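Local coordinates for protein putative modification methylase (Thermus thermophilus, PDB 2ZIG) that probably methylates DNA, transferring a methyl group from S-adenosyl-L-methionine to the N4 amino group of cytosine, at residues V21-V26 with S285-D290; R78-V83 with D241-T246; T246-I251 with K274-R279. One frame throughout, in Å; residues are numbered along the deposited sequence.

Contact 1: V21-V26 with S285-D290; sequences VHRLHV and SLEVLD
L24 and V288 sit side by side in a parallel strand pair. L24 is gripped at both backbone ends, as are E287 and L289: its N donates to E287 O (2.8 Å) and its O accepts from L289 N (2.8 Å). E287 N to H22 O and V26 N to L289 O carry the ladder on at either end. Strand 286-289 is the outermost on one side of the sheet within this chain, with strand 22-26 lying between it and strand 259-264.

L289 is the side chain to trace. L289 CB passes 4.1 Å from H25 ND1. A chi1 of -53° sets CG anti to the carbonyl carbon, and L289 CG lies 4.0 Å from R23 NH1. L289 CD1 then wedges between the two basic side chains, 3.2 Å from R23 NH1 and 3.5 Å from H25 CE1, while CD2 keeps to the arginine alone, farther from it than CD1. E287 is modelled as a salt-bridge partner of R23, but OE2 sits too close for its geometry to be relied on.

The other face is largely apolar, with H22 its polar member. L286 CD2 lies 3.7 Å from L24 CB, V26 CG2 meets V288 CG1 at 3.5 Å, and helix 267-280 covers this side. Chemically, then, backbone bonds fix the register, mainly hydrocarbon packs the helix-covered face, and the opposite face mixes charge with a leucine, as suits a partly exposed surface.

Contact 2: R78-V83 with D241-T246; sequences RVWREV and DPFAGT
V79, on helix 66-86, packs against P242 and F243 in the loop that follows strand 238-241. The sequence DPFAGTGTT makes this the glycine-containing FxGxG loop of the amino-methyltransferases, built on a Rossmann-like sheet, and T246 at its far end binds S-adenosyl-L-methionine.

The close part is a small hydrocarbon cluster. The ring of F243 meets V79 head-on and sets F243 CZ against both methyls, 3.8 Å from V79 CG2 and equally near CG1, while V79 CG1 also reaches P242 CB at 3.9 Å. W80 takes the ring at its rim: W80 CH2 lies near the plane of F243, 4.0 Å from F243 CE1. P242 CB, from the neighbouring residue, lies above one face of that ring, toward the rim, so F243 is held at an edge and over a face at once. Packing slackens toward V83, whose CG2 meets P242 CG at 4.2 Å. Strand 41-46 backs this end of the contact, with V44 touching both V83 and P242.

By contrast, the helix face carrying R78 and R81 is open to solvent. F243, too, is partly exposed, and its side chain comes within about 4 Å of that of A29, another cofactor-binding residue. An Asx turn shapes the loop behind the ring: F243 N donates to D241 OD1 at 2.9 Å, meeting that oxygen on its anti side, 27° out of the carboxylate plane.

Contact 3: T246-I251 with K274-R279; sequences TGTTLI and KERFAR
R276 NH2 is shared by two threonine hydroxyls, T248 OG1 at 2.9 Å and T246 OG1 at 3.0 Å. Both threonines bind S-adenosyl-L-methionine, and they flank G247, the N-cap of helix 248-255, at the end of the glycine-containing FxGxG loop of this Rossmann-like methyltransferase. The bond to T246 is weak, with an N-H...O angle of only 127°; the one to T248 is somewhat straighter, although its oxygen stands 26° out of the guanidinium plane. A water adds a second link, accepting from R276 NH1 at 2.8 Å and pairing with T248 OG1 at 3.2 Å.

The arginine reaches this far because it is stretched out from CG to NE, leaving helix 267-280 with CG anti to the backbone N (chi1 -173°). I251 comes in square to the arginine chain and lays I251 CD1 over one face of the guanidinium, 3.5 Å from R276 NE. Hydrocarbon over the face and hydroxyls near the edge together should limit how the group can turn. R276, bonded to two hydroxyls of cofactor-binding threonines, could help place T248 and, more weakly, T246; a long, weak ion pair with E280 gives its NE a further partner.

Deeper in, the contact turns apolar. The side chains of I251 and F277 run antiparallel to one another, with I251 CG1 3.9 Å from F277 CD1. The ring also turns its edge to the helix backbone, where F277 CE1 lies 3.7 Å from L250 O, near the ring plane.

Overall arrangement
From the N terminus, strand 22-26 enters the sheet first and waits until strand 286-289, almost at the C-terminal end, pairs with it; contact 1 therefore closes a loop that encloses the other two. Inside it, contact 2 brings helix 66-86 to the loop after strand 238-241, and contact 3 then joins the start of helix 248-255 to helix 267-280. These two run in series and share T246. D241 OD2 and T249 OG1, a probable hydrogen bond at 2.7 Å, tie them further. Contacts 1 and 3 touch where K274 and F277 pack on strand 286-289, which follows their helix in the chain.

Contact 1: V21-V26 with S285-D290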
# COMPACT_ATOMS: atom_id res chain seq x y z
N VAL B 21 -16.18 -32.07 0.28
CA VAL B 21 -15.00 -32.41 1.13
C VAL B 21 -14.09 -31.20 1.27
O VAL B 21 -13.76 -30.52 0.30
CB VAL B 21 -14.19 -33.58 0.53
CG1 VAL B 21 -12.90 -33.78 1.30
CG2 VAL B 21 -15.01 -34.87 0.58
N HIS B 22 -13.71 -30.93 2.51
CA HIS B 22 -12.83 -29.83 2.83
C HIS B 22 -11.55 -30.48 3.32
O HIS B 22 -11.59 -31.30 4.24
CB HIS B 22 -13.46 -28.97 3.91
CG HIS B 22 -14.79 -28.40 3.52
ND1 HIS B 22 -15.97 -28.78 4.13
CD2 HIS B 22 -15.13 -27.53 2.54
CE1 HIS B 22 -16.98 -28.16 3.54
NE2 HIS B 22 -16.49 -27.40 2.57
N ARG B 23 -10.43 -30.13 2.71
CA ARG B 23 -9.16 -30.74 3.07
C ARG B 23 -8.07 -29.77 3.50
O ARG B 23 -7.99 -28.65 3.03
CB ARG B 23 -8.64 -31.57 1.88
CG ARG B 23 -9.75 -32.29 1.12
CD ARG B 23 -9.23 -32.88 -0.17
NE ARG B 23 -8.48 -34.12 0.03
CZ ARG B 23 -9.02 -35.28 0.37
NH1 ARG B 23 -8.26 -36.36 0.53
NH2 ARG B 23 -10.34 -35.38 0.54
N LEU B 24 -7.22 -30.24 4.41
CA LEU B 24 -6.11 -29.44 4.90
C LEU B 24 -4.89 -30.36 4.80
O LEU B 24 -4.84 -31.41 5.45
CB LEU B 24 -6.33 -29.03 6.35
CG LEU B 24 -5.53 -27.85 6.93
CD1 LEU B 24 -5.45 -28.00 8.43
CD2 LEU B 24 -4.15 -27.79 6.35
N HIS B 25 -3.92 -29.98 3.97
CA HIS B 25 -2.71 -30.79 3.81
C HIS B 25 -1.65 -30.29 4.77
O HIS B 25 -1.50 -29.08 4.98
CB HIS B 25 -2.18 -30.69 2.39
CG HIS B 25 -3.08 -31.28 1.36
ND1 HIS B 25 -2.86 -32.53 0.81
CD2 HIS B 25 -4.20 -30.80 0.77
CE1 HIS B 25 -3.81 -32.79 -0.07
NE2 HIS B 25 -4.63 -31.76 -0.12
N VAL B 26 -0.91 -31.22 5.35
CA VAL B 26 0.15 -30.84 6.28
C VAL B 26 1.47 -31.03 5.56
O VAL B 26 1.81 -32.13 5.17
CB VAL B 26 0.14 -31.72 7.54
CG1 VAL B 26 1.30 -31.33 8.44
CG2 VAL B 26 -1.18 -31.55 8.26
N SER B 285 -16.76 -31.66 8.37
CA SER B 285 -15.50 -31.95 9.03
C SER B 285 -14.32 -31.63 8.12
O SER B 285 -14.42 -31.72 6.90
CB SER B 285 -15.43 -33.42 9.43
OG SER B 285 -16.30 -33.69 10.51
N LEU B 286 -13.21 -31.24 8.72
CA LEU B 286 -12.04 -30.93 7.93
C LEU B 286 -11.12 -32.14 7.90
O LEU B 286 -10.68 -32.61 8.95
CB LEU B 286 -11.28 -29.75 8.53
CG LEU B 286 -9.98 -29.41 7.78
CD1 LEU B 286 -10.32 -28.84 6.41
CD2 LEU B 286 -9.17 -28.43 8.59
N GLU B 287 -10.85 -32.66 6.71
CA GLU B 287 -9.98 -33.81 6.58
C GLU B 287 -8.53 -33.34 6.53
O GLU B 287 -8.15 -32.57 5.64
CB GLU B 287 -10.31 -34.59 5.32
CG GLU B 287 -9.60 -35.93 5.27
CD GLU B 287 -9.71 -36.61 3.93
OE1 GLU B 287 -9.35 -37.81 3.84
OE2 GLU B 287 -10.13 -35.96 2.95
N VAL B 288 -7.73 -33.79 7.49
CA VAL B 288 -6.32 -33.42 7.55
C VAL B 288 -5.45 -34.53 6.96
O VAL B 288 -5.47 -35.66 7.45
CB VAL B 288 -5.87 -33.17 8.99
CG1 VAL B 288 -4.38 -32.82 9.03
CG2 VAL B 288 -6.71 -32.06 9.60
N LEU B 289 -4.70 -34.21 5.92
CA LEU B 289 -3.84 -35.18 5.27
C LEU B 289 -2.37 -34.92 5.56
O LEU B 289 -1.79 -33.98 5.00
CB LEU B 289 -4.05 -35.15 3.76
CG LEU B 289 -5.48 -35.28 3.26
CD1 LEU B 289 -5.49 -35.24 1.75
CD2 LEU B 289 -6.09 -36.58 3.76
N ASP B 290 -1.78 -35.73 6.43
CA ASP B 290 -0.36 -35.59 6.78
C ASP B 290 0.50 -36.05 5.62
O ASP B 290 1.30 -36.97 5.75
CB ASP B 290 -0.02 -36.41 8.03
CG ASP B 290 -0.58 -35.81 9.32
OD1 ASP B 290 -0.19 -34.68 9.68
OD2 ASP B 290 -1.41 -36.48 9.97

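Contact 2: R78-V83 with D241-T246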
# COMPACT_ATOMS: atom_id res chain seq x y z
N ARG B 78 7.88 -18.41 -4.42
CA ARG B 78 7.75 -19.77 -4.92
C ARG B 78 6.33 -20.28 -4.68
O ARG B 78 5.83 -21.15 -5.39
CB ARG B 78 8.76 -20.68 -4.25
CG ARG B 78 10.19 -20.48 -4.74
CD ARG B 78 11.11 -21.52 -4.11
NE ARG B 78 11.05 -21.46 -2.65
CZ ARG B 78 11.64 -22.32 -1.83
NH1 ARG B 78 12.34 -23.34 -2.33
NH2 ARG B 78 11.52 -22.18 -0.52
N VAL B 79 5.68 -19.72 -3.66
CA VAL B 79 4.31 -20.08 -3.33
C VAL B 79 3.37 -19.36 -4.30
O VAL B 79 2.45 -19.97 -4.85
CB VAL B 79 3.96 -19.69 -1.89
CG1 VAL B 79 2.49 -19.99 -1.60
CG2 VAL B 79 4.86 -20.43 -0.92
N TRP B 80 3.60 -18.07 -4.50
CA TRP B 80 2.77 -17.28 -5.41
C TRP B 80 2.83 -17.88 -6.82
O TRP B 80 1.84 -17.82 -7.57
CB TRP B 80 3.24 -15.81 -5.44
CG TRP B 80 3.39 -15.11 -4.10
CD1 TRP B 80 4.32 -14.16 -3.78
CD2 TRP B 80 2.58 -15.29 -2.92
NE1 TRP B 80 4.15 -13.75 -2.48
CE2 TRP B 80 3.09 -14.42 -1.93
CE3 TRP B 80 1.48 -16.10 -2.60
CZ2 TRP B 80 2.54 -14.34 -0.64
CZ3 TRP B 80 0.93 -16.02 -1.32
CH2 TRP B 80 1.46 -15.15 -0.36
N ARG B 81 3.98 -18.45 -7.18
CA ARG B 81 4.15 -19.07 -8.51
C ARG B 81 3.18 -20.23 -8.69
O ARG B 81 2.53 -20.34 -9.72
CB ARG B 81 5.57 -19.59 -8.71
CG ARG B 81 6.56 -18.54 -9.16
CD ARG B 81 7.75 -19.19 -9.87
NE ARG B 81 8.76 -18.19 -10.22
CZ ARG B 81 9.48 -17.52 -9.33
NH1 ARG B 81 9.31 -17.73 -8.03
NH2 ARG B 81 10.36 -16.61 -9.73
N GLU B 82 3.11 -21.10 -7.69
CA GLU B 82 2.19 -22.23 -7.76
C GLU B 82 0.75 -21.73 -7.75
O GLU B 82 -0.09 -22.25 -8.48
CB GLU B 82 2.41 -23.19 -6.58
CG GLU B 82 3.66 -24.04 -6.69
CD GLU B 82 3.76 -24.76 -8.02
OE1 GLU B 82 2.78 -25.42 -8.42
OE2 GLU B 82 4.81 -24.66 -8.67
N VAL B 83 0.47 -20.73 -6.92
CA VAL B 83 -0.87 -20.17 -6.85
C VAL B 83 -1.29 -19.69 -8.23
O VAL B 83 -2.41 -19.94 -8.67
CB VAL B 83 -0.95 -18.97 -5.87
CG1 VAL B 83 -2.27 -18.21 -6.08
CG2 VAL B 83 -0.85 -19.48 -4.43
N ASP B 241 -6.02 -21.65 0.95
CA ASP B 241 -5.18 -20.85 1.84
C ASP B 241 -3.91 -21.70 2.02
O ASP B 241 -3.93 -22.73 2.69
CB ASP B 241 -5.85 -20.64 3.20
CG ASP B 241 -5.07 -19.68 4.09
OD1 ASP B 241 -3.84 -19.58 3.92
OD2 ASP B 241 -5.68 -19.03 4.98
N PRO B 242 -2.79 -21.27 1.41
CA PRO B 242 -1.48 -21.95 1.47
C PRO B 242 -0.83 -21.91 2.86
O PRO B 242 0.09 -22.69 3.14
CB PRO B 242 -0.64 -21.17 0.45
CG PRO B 242 -1.65 -20.54 -0.45
CD PRO B 242 -2.72 -20.12 0.50
N PHE B 243 -1.29 -21.00 3.71
CA PHE B 243 -0.75 -20.85 5.06
C PHE B 243 -1.92 -20.80 6.03
O PHE B 243 -2.11 -19.82 6.75
CB PHE B 243 0.05 -19.54 5.16
CG PHE B 243 1.09 -19.38 4.09
CD1 PHE B 243 0.94 -18.42 3.09
CD2 PHE B 243 2.22 -20.20 4.06
CE1 PHE B 243 1.90 -18.27 2.09
CE2 PHE B 243 3.19 -20.05 3.06
CZ PHE B 243 3.03 -19.08 2.08
N ALA B 244 -2.68 -21.89 6.05
CA ALA B 244 -3.90 -22.02 6.84
C ALA B 244 -3.90 -21.78 8.36
O ALA B 244 -4.92 -21.37 8.91
CB ALA B 244 -4.54 -23.37 6.55
N GLY B 245 -2.79 -22.04 9.04
CA GLY B 245 -2.77 -21.84 10.47
C GLY B 245 -3.94 -22.60 11.09
O GLY B 245 -4.13 -23.78 10.78
N THR B 246 -4.73 -21.94 11.93
CA THR B 246 -5.86 -22.62 12.54
C THR B 246 -7.08 -22.75 11.62
O THR B 246 -8.16 -23.13 12.07
CB THR B 246 -6.30 -21.95 13.85
OG1 THR B 246 -6.45 -20.54 13.64
CG2 THR B 246 -5.27 -22.21 14.94

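Contact 3: T246-I251 with K274-R279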
# COMPACT_ATOMS: atom_id res chain seq x y z
N THR B 246 -4.73 -21.94 11.93
CA THR B 246 -5.86 -22.62 12.54
C THR B 246 -7.08 -22.75 11.62
O THR B 246 -8.16 -23.13 12.07
CB THR B 246 -6.30 -21.95 13.85
OG1 THR B 246 -6.45 -20.54 13.64
CG2 THR B 246 -5.27 -22.21 14.94
N GLY B 247 -6.88 -22.42 10.35
CA GLY B 247 -7.94 -22.58 9.36
C GLY B 247 -9.04 -21.54 9.19
O GLY B 247 -10.11 -21.87 8.69
N THR B 248 -8.78 -20.30 9.58
CA THR B 248 -9.77 -19.24 9.46
C THR B 248 -10.39 -19.23 8.06
O THR B 248 -11.62 -19.22 7.91
CB THR B 248 -9.14 -17.86 9.71
OG1 THR B 248 -8.43 -17.89 10.95
CG2 THR B 248 -10.22 -16.78 9.79
N THR B 249 -9.54 -19.24 7.04
CA THR B 249 -10.03 -19.20 5.67
C THR B 249 -10.82 -20.44 5.27
O THR B 249 -11.81 -20.34 4.55
CB THR B 249 -8.88 -19.00 4.69
OG1 THR B 249 -8.15 -17.83 5.05
CG2 THR B 249 -9.42 -18.85 3.27
N LEU B 250 -10.38 -21.61 5.71
CA LEU B 250 -11.07 -22.86 5.40
C LEU B 250 -12.46 -22.78 6.02
O LEU B 250 -13.45 -23.15 5.40
CB LEU B 250 -10.30 -24.05 6.01
CG LEU B 250 -9.08 -24.66 5.30
CD1 LEU B 250 -8.47 -23.72 4.29
CD2 LEU B 250 -8.06 -25.07 6.35
N ILE B 251 -12.53 -22.29 7.25
CA ILE B 251 -13.80 -22.16 7.97
C ILE B 251 -14.74 -21.18 7.26
O ILE B 251 -15.91 -21.49 7.06
CB ILE B 251 -13.54 -21.70 9.41
CG1 ILE B 251 -12.80 -22.81 10.16
CG2 ILE B 251 -14.83 -21.33 10.10
CD1 ILE B 251 -12.38 -22.42 11.57
N LYS B 274 -8.53 -28.51 12.52
CA LYS B 274 -9.57 -29.53 12.42
C LYS B 274 -10.59 -29.41 13.53
O LYS B 274 -11.79 -29.54 13.29
CB LYS B 274 -8.96 -30.94 12.45
CG LYS B 274 -9.99 -32.02 12.79
CD LYS B 274 -9.41 -33.43 12.72
CE LYS B 274 -9.12 -33.84 11.28
NZ LYS B 274 -8.93 -35.32 11.14
N GLU B 275 -10.11 -29.18 14.76
CA GLU B 275 -10.99 -29.05 15.92
C GLU B 275 -11.81 -27.76 15.85
O GLU B 275 -13.00 -27.74 16.17
CB GLU B 275 -10.15 -29.07 17.21
CG GLU B 275 -9.47 -30.43 17.50
CD GLU B 275 -8.44 -30.37 18.63
OE1 GLU B 275 -7.78 -31.40 18.88
OE2 GLU B 275 -8.27 -29.31 19.26
N ARG B 276 -11.16 -26.68 15.41
CA ARG B 276 -11.82 -25.39 15.29
C ARG B 276 -12.89 -25.48 14.20
O ARG B 276 -14.03 -25.06 14.39
CB ARG B 276 -10.80 -24.30 14.94
CG ARG B 276 -11.37 -22.90 14.96
CD ARG B 276 -10.40 -21.86 14.40
NE ARG B 276 -11.08 -20.58 14.19
CZ ARG B 276 -10.52 -19.51 13.64
NH1 ARG B 276 -11.23 -18.40 13.49
NH2 ARG B 276 -9.26 -19.54 13.23
N PHE B 277 -12.50 -26.05 13.06
CA PHE B 277 -13.38 -26.21 11.92
C PHE B 277 -14.67 -26.91 12.33
O PHE B 277 -15.77 -26.43 12.04
CB PHE B 277 -12.67 -27.03 10.84
CG PHE B 277 -13.42 -27.12 9.53
CD1 PHE B 277 -13.12 -26.26 8.48
CD2 PHE B 277 -14.39 -28.10 9.34
CE1 PHE B 277 -13.76 -26.38 7.25
CE2 PHE B 277 -15.03 -28.24 8.11
CZ PHE B 277 -14.72 -27.37 7.06
N ALA B 278 -14.52 -28.05 13.00
CA ALA B 278 -15.67 -28.83 13.44
C ALA B 278 -16.47 -28.08 14.49
O ALA B 278 -17.60 -28.44 14.80
CB ALA B 278 -15.20 -30.18 14.00
N ARG B 279 -15.89 -27.02 15.02
CA ARG B 279 -16.54 -26.21 16.04
C ARG B 279 -17.32 -25.08 15.37
O ARG B 279 -18.41 -24.72 15.81
CB ARG B 279 -15.46 -25.63 16.96
CG ARG B 279 -15.88 -25.32 18.38
CD ARG B 279 -14.68 -24.75 19.15
NE ARG B 279 -13.55 -25.67 19.14
CZ ARG B 279 -12.27 -25.30 19.03
NH1 ARG B 279 -11.32 -26.22 19.03
NH2 ARG B 279 -11.95 -24.02 18.90
O HOH W 1 -9.85 -16.00 13.17